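Local atomic coordinates of monomethylamine corrinoid protein 1 (Methanosarcina barkeri, PDB entry 3EZX), a protein that carries methyl groups on a bound corrinoid between MtmB and MtbA in methanogenesis from monomethylamine. Residues I96-E101 and E133-E138. Residues are numbered along the deposited sequence; the frame is centred on the assembly and turned at random.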
loop_
_atom_site.group_PDB
_atom_site.type_symbol
_atom_site.label_atom_id
_atom_site.label_comp_id
_atom_site.label_asym_id
_atom_site.label_seq_id
_atom_site.Cartn_x
_atom_site.Cartn_y
_atom_site.Cartn_z
ATOM N N ILE A 96 -5.287 1.466 -11.427
ATOM C CA ILE A 96 -4.825 0.107 -11.676
ATOM C C ILE A 96 -3.687 -0.116 -10.685
ATOM O O ILE A 96 -2.588 0.426 -10.867
ATOM C CB ILE A 96 -4.303 -0.041 -13.131
ATOM C CG1 ILE A 96 -5.430 0.292 -14.135
ATOM C CG2 ILE A 96 -3.769 -1.450 -13.340
ATOM C CD1 ILE A 96 -4.955 0.316 -15.582
ATOM N N THR A 97 -3.964 -0.890 -9.637
ATOM C CA THR A 97 -2.993 -1.159 -8.581
ATOM C C THR A 97 -2.254 -2.484 -8.686
ATOM O O THR A 97 -2.837 -3.509 -9.048
ATOM C CB THR A 97 -3.673 -1.111 -7.182
ATOM O OG1 THR A 97 -4.856 -1.930 -7.179
ATOM C CG2 THR A 97 -4.050 0.328 -6.806
ATOM N N PHE A 98 -0.975 -2.470 -8.324
ATOM C CA PHE A 98 -0.185 -3.689 -8.428
ATOM C C PHE A 98 1.096 -3.633 -7.600
ATOM O O PHE A 98 1.537 -2.568 -7.186
ATOM C CB PHE A 98 0.190 -3.888 -9.890
ATOM C CG PHE A 98 0.958 -2.728 -10.461
ATOM C CD1 PHE A 98 2.345 -2.723 -10.439
ATOM C CD2 PHE A 98 0.294 -1.621 -10.981
ATOM C CE1 PHE A 98 3.065 -1.632 -10.922
ATOM C CE2 PHE A 98 1.003 -0.527 -11.464
ATOM C CZ PHE A 98 2.393 -0.533 -11.436
ATOM N N VAL A 99 1.679 -4.799 -7.355
ATOM C CA VAL A 99 2.932 -4.899 -6.632
ATOM C C VAL A 99 3.920 -5.433 -7.674
ATOM O O VAL A 99 3.601 -6.360 -8.411
ATOM C CB VAL A 99 2.823 -5.891 -5.464
ATOM C CG1 VAL A 99 4.130 -5.919 -4.692
ATOM C CG2 VAL A 99 1.665 -5.506 -4.565
ATOM N N ALA A 100 5.109 -4.842 -7.736
ATOM C CA ALA A 100 6.136 -5.240 -8.698
ATOM C C ALA A 100 6.385 -6.746 -8.808
ATOM O O ALA A 100 6.090 -7.512 -7.888
ATOM C CB ALA A 100 7.437 -4.535 -8.376
ATOM N N GLU A 101 6.950 -7.157 -9.940
ATOM C CA GLU A 101 7.253 -8.563 -10.204
ATOM C C GLU A 101 8.205 -9.148 -9.172
ATOM O O GLU A 101 9.203 -8.526 -8.817
ATOM C CB GLU A 101 7.879 -8.715 -11.593
ATOM C CG GLU A 101 8.058 -10.154 -12.041
ATOM C CD GLU A 101 8.710 -10.256 -13.405
ATOM O OE1 GLU A 101 8.312 -9.485 -14.303
ATOM O OE2 GLU A 101 9.610 -11.106 -13.584
ATOM N N GLU A 133 4.475 -6.194 -18.333
ATOM C CA GLU A 133 3.675 -6.240 -19.543
ATOM C C GLU A 133 2.182 -6.370 -19.266
ATOM O O GLU A 133 1.367 -5.838 -20.017
ATOM C CB GLU A 133 4.150 -7.379 -20.443
ATOM C CG GLU A 133 5.503 -7.099 -21.074
ATOM C CD GLU A 133 5.926 -8.154 -22.075
ATOM O OE1 GLU A 133 5.100 -8.538 -22.933
ATOM O OE2 GLU A 133 7.094 -8.591 -22.012
ATOM N N ASN A 134 1.815 -7.071 -18.196
ATOM C CA ASN A 134 0.402 -7.213 -17.862
ATOM C C ASN A 134 -0.158 -5.888 -17.354
ATOM O O ASN A 134 -1.364 -5.654 -17.423
ATOM C CB ASN A 134 0.179 -8.300 -16.807
ATOM C CG ASN A 134 0.423 -9.693 -17.345
ATOM O OD1 ASN A 134 0.014 -10.021 -18.457
ATOM N ND2 ASN A 134 1.083 -10.526 -16.553
ATOM N N VAL A 135 0.717 -5.029 -16.835
ATOM C CA VAL A 135 0.288 -3.723 -16.349
ATOM C C VAL A 135 0.105 -2.863 -17.592
ATOM O O VAL A 135 -0.843 -2.083 -17.692
ATOM C CB VAL A 135 1.346 -3.068 -15.420
ATOM C CG1 VAL A 135 0.885 -1.681 -15.000
ATOM C CG2 VAL A 135 1.568 -3.926 -14.185
ATOM N N VAL A 136 1.022 -3.027 -18.542
ATOM C CA VAL A 136 0.970 -2.295 -19.800
ATOM C C VAL A 136 -0.256 -2.741 -20.590
ATOM O O VAL A 136 -0.929 -1.927 -21.214
ATOM C CB VAL A 136 2.227 -2.547 -20.658
ATOM C CG1 VAL A 136 2.093 -1.843 -21.997
ATOM C CG2 VAL A 136 3.456 -2.046 -19.933
ATOM N N GLU A 137 -0.542 -4.038 -20.562
ATOM C CA GLU A 137 -1.697 -4.562 -21.277
ATOM C C GLU A 137 -2.978 -4.016 -20.667
ATOM O O GLU A 137 -3.938 -3.715 -21.380
ATOM C CB GLU A 137 -1.706 -6.096 -21.242
ATOM C CG GLU A 137 -0.872 -6.732 -22.346
ATOM C CD GLU A 137 -0.842 -8.250 -22.274
ATOM O OE1 GLU A 137 -1.905 -8.860 -22.027
ATOM O OE2 GLU A 137 0.246 -8.832 -22.477
ATOM N N GLU A 138 -2.984 -3.880 -19.346
ATOM C CA GLU A 138 -4.150 -3.369 -18.639
ATOM C C GLU A 138 -4.351 -1.898 -18.983
ATOM O O GLU A 138 -5.480 -1.449 -19.195
ATOM C CB GLU A 138 -3.958 -3.527 -17.130
ATOM C CG GLU A 138 -5.234 -3.393 -16.314
ATOM C CD GLU A 138 -6.270 -4.440 -16.683
ATOM O OE1 GLU A 138 -5.870 -5.580 -17.002
ATOM O OE2 GLU A 138 -7.481 -4.131 -16.643
#
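I96 and E138 mark the closest backbone approach between strand 94-99 and helix 132-141, their CA atoms 7.8 Å apart, and the contact is made mainly by side chains. Within 133-138 the turns are held by E137 N to E133 O at 2.7 Å and E138 N to N134 O at 3.1 Å. V135 and E138, one turn apart, face the sheet, while I96 and F98, two residues apart, rise from it to meet them. V135 sets both methyls over one face of the F98 ring: CG2 sits 4.0 Å from the ring centroid, 11° off the normal, a CH-pi contact almost straight over the centre, and CG1 lies over the same face, displaced towards F98 CE2, 3.7 Å from it. The phenylalanine's chi1 of 58° brings the ring out towards the helix, and chi2 of 92° turns its face to the valine. With an alanine at F98, the V135 methyls would probably lose the ring face they rest on, and a gap would open there. Towards the start of the strand, I96 presents CG2 and CD1 together to E138 CG, each 3.8 Å away; a turn about CB-CG bends the E138 chain, and OE1 makes a long, weak ion pair with K141. In the Rossmann-like B12-binding domain, helix 132-141 links strand 122-125 to strand 147-152, a beta-alpha-beta crossover passing over strand 94-99 between them, and this contact seats it on the sheet. The F98 side chain is about 8 Å from the bound 5-hydroxybenzimidazolylcobamide; L165 of helix 161-171 touches both F98 and V135, and V124 of strand 122-125 touches I96 and E138.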